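Local structure of endoribonuclease PemK (Escherichia coli, 1M1F) at residues A[4-9]-A[24-29]; A[57-62]-A[95-100]. The protein acts as the toxin of a plasmid-borne type II toxin-antitoxin system, probably cleaving RNA, and kills daughter cells that lose the plasmid unless the antitoxin PemI neutralises it. One frame throughout, in Å; residues are numbered along the deposited sequence.

Contact 1 of 2, residues A[4-9]-A[24-29]; sequences GEIWLV and PVLIVT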
ATOM      1  N   GLY A   4       4.872   3.688  13.237  1.00  8.27           N
ATOM      2  CA  GLY A   4       4.485   3.046  14.483  1.00  8.16           C
ATOM      3  C   GLY A   4       3.312   3.680  15.211  1.00  7.68           C
ATOM      4  O   GLY A   4       2.836   3.140  16.215  1.00  8.17           O
ATOM      5  N   GLU A   5       2.838   4.818  14.725  1.00  7.14           N
ATOM      6  CA  GLU A   5       1.649   5.432  15.294  1.00  7.18           C
ATOM      7  C   GLU A   5       0.400   4.769  14.747  1.00  6.69           C
ATOM      8  O   GLU A   5       0.339   4.383  13.579  1.00  7.06           O
ATOM      9  CB  GLU A   5       1.576   6.927  14.985  1.00  7.23           C
ATOM     10  CG  GLU A   5       2.664   7.735  15.667  1.00  8.47           C
ATOM     11  CD  GLU A   5       2.712   9.190  15.244  1.00 10.31           C
ATOM     12  OE1 GLU A   5       2.022   9.589  14.297  1.00 11.02           O
ATOM     13  OE2 GLU A   5       3.472   9.948  15.878  1.00 13.45           O
ATOM     14  N   ILE A   6      -0.606   4.673  15.602  1.00  6.75           N
ATOM     15  CA  ILE A   6      -1.935   4.237  15.228  1.00  7.29           C
ATOM     16  C   ILE A   6      -2.800   5.493  15.158  1.00  6.87           C
ATOM     17  O   ILE A   6      -2.821   6.298  16.102  1.00  7.32           O
ATOM     18  CB  ILE A   6      -2.513   3.262  16.259  1.00  7.40           C
ATOM     19  CG1 ILE A   6      -1.732   1.952  16.221  1.00  8.67           C
ATOM     20  CG2 ILE A   6      -3.982   2.999  15.986  1.00  8.31           C
ATOM     21  CD1 ILE A   6      -2.191   0.936  17.244  1.00 10.09           C
ATOM     22  N   TRP A   7      -3.465   5.663  14.008  1.00  6.34           N
ATOM     23  CA  TRP A   7      -4.383   6.769  13.737  1.00  6.92           C
ATOM     24  C   TRP A   7      -5.765   6.227  13.423  1.00  6.87           C
ATOM     25  O   TRP A   7      -5.895   5.203  12.754  1.00  7.55           O
ATOM     26  CB  TRP A   7      -3.892   7.620  12.555  1.00  6.77           C
ATOM     27  CG  TRP A   7      -2.674   8.444  12.835  1.00  7.24           C
ATOM     28  CD1 TRP A   7      -1.461   7.995  13.252  1.00  7.52           C
ATOM     29  CD2 TRP A   7      -2.559   9.868  12.739  1.00  8.01           C
ATOM     30  NE1 TRP A   7      -0.591   9.046  13.419  1.00  7.79           N
ATOM     31  CE2 TRP A   7      -1.242  10.208  13.104  1.00  8.25           C
ATOM     32  CE3 TRP A   7      -3.435  10.893  12.368  1.00  8.92           C
ATOM     33  CZ2 TRP A   7      -0.789  11.519  13.120  1.00  8.82           C
ATOM     34  CZ3 TRP A   7      -2.984  12.195  12.386  1.00  9.42           C
ATOM     35  CH2 TRP A   7      -1.671  12.495  12.749  1.00  9.63           C
ATOM     36  N   LEU A   8      -6.802   6.905  13.910  1.00  7.28           N
ATOM     37  CA  LEU A   8      -8.175   6.566  13.567  1.00  7.96           C
ATOM     38  C   LEU A   8      -8.558   7.363  12.322  1.00  7.65           C
ATOM     39  O   LEU A   8      -8.492   8.587  12.330  1.00  8.44           O
ATOM     40  CB  LEU A   8      -9.100   6.929  14.720  1.00  8.52           C
ATOM     41  CG  LEU A   8     -10.575   6.598  14.487  1.00  9.72           C
ATOM     42  CD1 LEU A   8     -10.826   5.121  14.388  1.00 10.06           C
ATOM     43  CD2 LEU A   8     -11.436   7.219  15.583  1.00 11.38           C
ATOM     44  N   VAL A   9      -8.974   6.676  11.263  1.00  7.24           N
ATOM     45  CA  VAL A   9      -9.266   7.362  10.010  1.00  8.16           C
ATOM     46  C   VAL A   9     -10.280   6.607   9.170  1.00  8.26           C
ATOM     47  O   VAL A   9     -10.351   5.378   9.216  1.00  7.93           O
ATOM     48  CB  VAL A   9      -7.937   7.586   9.209  1.00  8.05           C
ATOM     49  CG1 VAL A   9      -7.327   6.260   8.721  1.00  8.70           C
ATOM     50  CG2 VAL A   9      -8.142   8.579   8.064  1.00  8.49           C
ATOM     51  N   PRO A  24      -8.766   2.108  13.148  1.00  8.10           N
ATOM     52  CA  PRO A  24      -7.358   2.387  13.407  1.00  7.44           C
ATOM     53  C   PRO A  24      -6.516   1.853  12.264  1.00  6.87           C
ATOM     54  O   PRO A  24      -6.830   0.804  11.683  1.00  7.04           O
ATOM     55  CB  PRO A  24      -7.063   1.609  14.698  1.00  7.73           C
ATOM     56  CG  PRO A  24      -8.385   1.207  15.237  1.00  9.40           C
ATOM     57  CD  PRO A  24      -9.318   1.131  14.094  1.00  9.15           C
ATOM     58  N   VAL A  25      -5.479   2.607  11.942  1.00  6.21           N
ATOM     59  CA  VAL A  25      -4.488   2.196  10.961  1.00  6.13           C
ATOM     60  C   VAL A  25      -3.104   2.452  11.547  1.00  6.18           C
ATOM     61  O   VAL A  25      -2.927   3.341  12.386  1.00  6.83           O
ATOM     62  CB  VAL A  25      -4.634   2.910   9.587  1.00  6.09           C
ATOM     63  CG1 VAL A  25      -6.028   2.719   9.008  1.00  6.65           C
ATOM     64  CG2 VAL A  25      -4.285   4.370   9.691  1.00  6.51           C
ATOM     65  N   LEU A  26      -2.132   1.649  11.131  1.00  6.14           N
ATOM     66  CA  LEU A  26      -0.758   1.755  11.609  1.00  5.74           C
ATOM     67  C   LEU A  26       0.127   2.369  10.540  1.00  5.83           C
ATOM     68  O   LEU A  26       0.148   1.887   9.411  1.00  5.51           O
ATOM     69  CB  LEU A  26      -0.239   0.362  11.974  1.00  6.02           C
ATOM     70  CG  LEU A  26       1.202   0.252  12.473  1.00  6.54           C
ATOM     71  CD1 LEU A  26       1.373   1.035  13.770  1.00  8.29           C
ATOM     72  CD2 LEU A  26       1.587  -1.201  12.660  1.00  7.68           C
ATOM     73  N   ILE A  27       0.863   3.421  10.884  1.00  6.17           N
ATOM     74  CA  ILE A  27       1.743   4.083   9.924  1.00  7.00           C
ATOM     75  C   ILE A  27       3.009   3.269   9.702  1.00  6.79           C
ATOM     76  O   ILE A  27       3.715   2.910  10.641  1.00  7.30           O
ATOM     77  CB  ILE A  27       2.063   5.530  10.381  1.00  7.74           C
ATOM     78  CG1 ILE A  27       0.759   6.351  10.446  1.00 10.84           C
ATOM     79  CG2 ILE A  27       3.086   6.182   9.440  1.00  7.83           C
ATOM     80  CD1 ILE A  27       0.907   7.842  10.743  1.00 12.51           C
ATOM     81  N   VAL A  28       3.274   2.969   8.437  1.00  6.50           N
ATOM     82  CA  VAL A  28       4.429   2.179   8.008  1.00  7.30           C
ATOM     83  C   VAL A  28       5.654   3.023   7.660  1.00  6.80           C
ATOM     84  O   VAL A  28       6.784   2.623   7.920  1.00  7.52           O
ATOM     85  CB  VAL A  28       4.039   1.349   6.748  1.00  7.70           C
ATOM     86  CG1 VAL A  28       5.233   0.630   6.125  1.00  8.25           C
ATOM     87  CG2 VAL A  28       2.938   0.357   7.097  1.00  8.36           C
ATOM     88  N   THR A  29       5.425   4.177   7.044  1.00  6.96           N
ATOM     89  CA  THR A  29       6.510   5.014   6.551  1.00  7.28           C
ATOM     90  C   THR A  29       7.059   5.933   7.631  1.00  7.89           C
ATOM     91  O   THR A  29       6.344   6.298   8.562  1.00  8.32           O
ATOM     92  CB  THR A  29       6.014   5.837   5.348  1.00  6.98           C
ATOM     93  OG1 THR A  29       4.633   6.185   5.542  1.00  7.36           O
ATOM     94  CG2 THR A  29       6.018   5.012   4.067  1.00  6.67           C
TER
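A beta hairpin of strands 5-10 and 22-27 carries this contact, and its two strands run antiparallel through the core. Trp-7 and Val-25 form the hydrogen-bonded pair: Trp-7 N reaches Val-25 O at 2.9 Å, and Val-25 N returns to Trp-7 O at 2.8 Å. Toward the open end of the hairpin Ile-27 N gives to Glu-5 O, and Gly-4 N to Ile-27 O, both at 2.9 Å.

On the face of Trp-7 and Val-25 the indole meets Ile-27 obliquely. CG1 of Ile-27 stands anti to its carbonyl carbon (chi1 -62°), which carries CD1 up to the pyrrole side of the indole, 3.3 Å from Trp-7 NE1. A hydrogen bond within its own strand helps set that ring's rotation: Trp-7 NE1 donates to Glu-5 OE1 at 2.8 Å. OE1 lies almost in the indole plane, while the N-H meets it on the anti side of the carboxylate, tilted 27° out of that plane. Glu-5 OE2 makes a salt bridge with Arg-89, engaging both carboxylate oxygens. Farther along, the Val-9 and Val-25 side chains cross at about a right angle, Val-9 CG1 lying 3.7 Å from Val-25 CG2.

The other face belongs to Ile-6, Leu-8, Pro-24 and Leu-26. Ile-6 CG2 lies alongside Pro-24 CB at 3.6 Å. With 41-46 beside 22-27 and 88-92 beside 5-10, this is an inner hairpin of the SH3-like fold of PemK/MazF toxins.

Contact 2 of 2, residues A[57-62]-A[95-100]; sequences FAVSLD and ETIMNE
Ile-97 projects from the first turns of helix 95-106 toward residues 57-62, and its side chain carries much of the packing between the two. From CB the chain forks. CG2, anti to the backbone N, goes to Leu-61 and lies 4.0 Å from Leu-61 CD2, the two side chains crossing at about a right angle. The other branch, CG1, stands anti to the carbonyl carbon (chi1 -70°) and then bends again at chi2 (-60°), which swings the terminal methyl back over the strand backbone. There Ile-97 CD1 comes to rest 3.5 Å from Ser-60 O, with Val-59 CG1 more loosely placed at 4.5 Å. One isoleucine thus touches three consecutive residues.

About one turn on, Glu-100 reaches out to Val-59. Its chain runs extended beyond CG and passes obliquely across the valine, so that apolar carbons and carboxylate both take part: Glu-100 CG is 4.2 Å from Val-59 CG2, and Glu-100 OE2 is 3.8 Å from Val-59 CG1. This is van der Waals packing; the other oxygen, OE1, has a long, weak ion pair with Arg-104.

No hydrogen bond joins helix and strand. Ser-60 OG accepts from Asp-62 N at 3.1 Å in an ST turn and is also hydrogen-bonded to Ala-52 O. Backbone hydrogen bonds tie Val-59 to Val-72 of strand 71-79 and Leu-61 to Gly-70 just before it. The short edge strand and the helix run nearly antiparallel, at 171°, a largely van der Waals helix-on-sheet packing in which the C-terminal helix of this PemK/MazF toxin lies against one margin of its sheet.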
ATOM      1  N   PHE A  57      -0.362 -12.926   7.481  1.00  7.96           N
ATOM      2  CA  PHE A  57      -0.219 -11.461   7.417  1.00  7.71           C
ATOM      3  C   PHE A  57      -0.874 -10.713   8.572  1.00  7.72           C
ATOM      4  O   PHE A  57      -0.725  -9.498   8.683  1.00  8.42           O
ATOM      5  CB  PHE A  57      -0.752 -10.932   6.084  1.00  7.74           C
ATOM      6  CG  PHE A  57       0.114 -11.292   4.907  1.00  7.49           C
ATOM      7  CD1 PHE A  57       1.357 -10.714   4.731  1.00  8.79           C
ATOM      8  CD2 PHE A  57      -0.321 -12.207   3.974  1.00  7.74           C
ATOM      9  CE1 PHE A  57       2.140 -11.042   3.651  1.00  9.49           C
ATOM     10  CE2 PHE A  57       0.468 -12.540   2.895  1.00  8.83           C
ATOM     11  CZ  PHE A  57       1.690 -11.958   2.737  1.00  9.40           C
ATOM     12  N   ALA A  58      -1.588 -11.421   9.436  1.00  7.85           N
ATOM     13  CA  ALA A  58      -2.274 -10.795  10.559  1.00  8.42           C
ATOM     14  C   ALA A  58      -1.415 -10.830  11.820  1.00  8.49           C
ATOM     15  O   ALA A  58      -1.114 -11.899  12.345  1.00 10.60           O
ATOM     16  CB  ALA A  58      -3.597 -11.483  10.796  1.00  8.98           C
ATOM     17  N   VAL A  59      -1.005  -9.662  12.296  1.00  7.60           N
ATOM     18  CA  VAL A  59      -0.166  -9.548  13.478  1.00  7.97           C
ATOM     19  C   VAL A  59      -0.988  -9.061  14.649  1.00  7.84           C
ATOM     20  O   VAL A  59      -1.579  -7.989  14.601  1.00  8.05           O
ATOM     21  CB  VAL A  59       0.996  -8.576  13.217  1.00  8.38           C
ATOM     22  CG1 VAL A  59       1.782  -8.339  14.490  1.00  9.05           C
ATOM     23  CG2 VAL A  59       1.893  -9.114  12.113  1.00  8.73           C
ATOM     24  N   SER A  60      -1.022  -9.860  15.703  1.00  7.86           N
ATOM     25  CA  SER A  60      -1.838  -9.550  16.858  1.00  8.44           C
ATOM     26  C   SER A  60      -1.299  -8.387  17.688  1.00  8.80           C
ATOM     27  O   SER A  60      -0.087  -8.252  17.881  1.00  9.21           O
ATOM     28  CB  SER A  60      -1.964 -10.796  17.742  1.00  8.97           C
ATOM     29  OG  SER A  60      -2.701 -10.488  18.910  1.00 10.92           O
ATOM     30  N   LEU A  61      -2.221  -7.543  18.151  1.00  8.49           N
ATOM     31  CA  LEU A  61      -1.901  -6.449  19.072  1.00  9.52           C
ATOM     32  C   LEU A  61      -2.154  -6.807  20.549  1.00 10.63           C
ATOM     33  O   LEU A  61      -2.005  -5.963  21.441  1.00 11.78           O
ATOM     34  CB  LEU A  61      -2.737  -5.222  18.729  1.00  9.03           C
ATOM     35  CG  LEU A  61      -2.511  -4.591  17.362  1.00  8.36           C
ATOM     36  CD1 LEU A  61      -3.523  -3.490  17.140  1.00  8.90           C
ATOM     37  CD2 LEU A  61      -1.102  -4.070  17.196  1.00  8.63           C
ATOM     38  N   ASP A  62      -2.533  -8.048  20.813  1.00 11.92           N
ATOM     39  CA  ASP A  62      -2.850  -8.488  22.173  1.00 13.27           C
ATOM     40  C   ASP A  62      -1.619  -8.572  23.081  1.00 13.02           C
ATOM     41  O   ASP A  62      -0.570  -9.031  22.668  1.00 12.87           O
ATOM     42  CB  ASP A  62      -3.505  -9.869  22.100  1.00 14.38           C
ATOM     43  CG  ASP A  62      -4.585 -10.078  23.146  1.00 18.29           C
ATOM     44  OD1 ASP A  62      -5.056  -9.097  23.760  1.00 22.87           O
ATOM     45  OD2 ASP A  62      -5.049 -11.208  23.403  1.00 21.32           O
ATOM     46  N   GLU A  95       8.104  -1.123  19.377  1.00 10.17           N
ATOM     47  CA  GLU A  95       8.938  -1.450  18.226  1.00 11.43           C
ATOM     48  C   GLU A  95       8.867  -2.929  17.859  1.00 10.66           C
ATOM     49  O   GLU A  95       8.967  -3.264  16.689  1.00 10.47           O
ATOM     50  CB  GLU A  95      10.394  -0.995  18.431  1.00 12.47           C
ATOM     51  CG  GLU A  95      10.598   0.513  18.490  1.00 16.13           C
ATOM     52  CD  GLU A  95      10.032   1.257  17.292  1.00 20.43           C
ATOM     53  OE1 GLU A  95      10.216   0.793  16.143  1.00 23.44           O
ATOM     54  OE2 GLU A  95       9.402   2.315  17.500  1.00 23.03           O
ATOM     55  N   THR A  96       8.679  -3.822  18.824  1.00 10.40           N
ATOM     56  CA  THR A  96       8.546  -5.222  18.478  1.00 10.46           C
ATOM     57  C   THR A  96       7.388  -5.449  17.497  1.00  9.81           C
ATOM     58  O   THR A  96       7.537  -6.184  16.529  1.00 10.23           O
ATOM     59  CB  THR A  96       8.336  -6.078  19.720  1.00 10.92           C
ATOM     60  OG1 THR A  96       7.350  -5.464  20.555  1.00 12.72           O
ATOM     61  CG2 THR A  96       9.603  -6.151  20.577  1.00 12.06           C
ATOM     62  N   ILE A  97       6.230  -4.848  17.763  1.00  8.88           N
ATOM     63  CA  ILE A  97       5.085  -4.981  16.859  1.00  8.83           C
ATOM     64  C   ILE A  97       5.420  -4.382  15.506  1.00  8.10           C
ATOM     65  O   ILE A  97       5.181  -4.993  14.466  1.00  7.52           O
ATOM     66  CB  ILE A  97       3.831  -4.259  17.419  1.00  9.35           C
ATOM     67  CG1 ILE A  97       3.262  -4.994  18.636  1.00 11.15           C
ATOM     68  CG2 ILE A  97       2.759  -4.105  16.332  1.00  9.19           C
ATOM     69  CD1 ILE A  97       2.823  -6.419  18.370  1.00 12.82           C
ATOM     70  N   MET A  98       5.960  -3.176  15.513  1.00  7.65           N
ATOM     71  CA  MET A  98       6.272  -2.514  14.258  1.00  7.84           C
ATOM     72  C   MET A  98       7.232  -3.360  13.428  1.00  7.91           C
ATOM     73  O   MET A  98       7.042  -3.502  12.222  1.00  8.19           O
ATOM     74  CB  MET A  98       6.845  -1.117  14.507  1.00  7.98           C
ATOM     75  CG  MET A  98       6.876  -0.215  13.273  1.00  7.66           C
ATOM     76  SD  MET A  98       5.208   0.173  12.528  1.00  5.67           S
ATOM     77  CE  MET A  98       5.418  -0.608  10.856  1.00  8.33           C
ATOM     78  N   ASN A  99       8.249  -3.943  14.056  1.00  7.87           N
ATOM     79  CA  ASN A  99       9.209  -4.742  13.313  1.00  8.55           C
ATOM     80  C   ASN A  99       8.582  -6.016  12.750  1.00  8.34           C
ATOM     81  O   ASN A  99       8.940  -6.458  11.661  1.00  8.44           O
ATOM     82  CB  ASN A  99      10.438  -5.028  14.162  1.00  9.10           C
ATOM     83  CG  ASN A  99      11.235  -3.767  14.458  1.00 10.03           C
ATOM     84  OD1 ASN A  99      11.232  -2.811  13.675  1.00 12.40           O
ATOM     85  ND2 ASN A  99      11.938  -3.763  15.593  1.00 12.98           N
ATOM     86  N   GLU A 100       7.648  -6.615  13.477  1.00  8.21           N
ATOM     87  CA  GLU A 100       6.947  -7.784  12.954  1.00  8.44           C
ATOM     88  C   GLU A 100       6.133  -7.398  11.704  1.00  7.29           C
ATOM     89  O   GLU A 100       6.097  -8.138  10.709  1.00  7.52           O
ATOM     90  CB  GLU A 100       6.041  -8.411  14.021  1.00  9.21           C
ATOM     91  CG  GLU A 100       5.667  -9.840  13.679  1.00 13.42           C
ATOM     92  CD  GLU A 100       5.093 -10.632  14.833  1.00 17.14           C
ATOM     93  OE1 GLU A 100       4.887 -11.850  14.629  1.00 21.80           O
ATOM     94  OE2 GLU A 100       4.871 -10.070  15.919  1.00 18.21           O
TER

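Contact 1 comes first along the chain and is complete before contact 2 opens; their centres lie 12 Å apart. Both reach the same antiparallel sheet: contact 1 pairs two of its inner strands, while contact 2 packs helix 95-106 against the edge strand 58-60, with strands 41-46 and 71-79 lying between in the sheet order. Met-98 joins them. Its CB leaves the helix on the side away from residues 57-62, and its SD sits 3.5 Å from Gly-4 CA and 3.6 Å from Ile-27 O, at the open end of the hairpin, so one helix touches both the edge strand and the hairpin within each subunit of the homodimer.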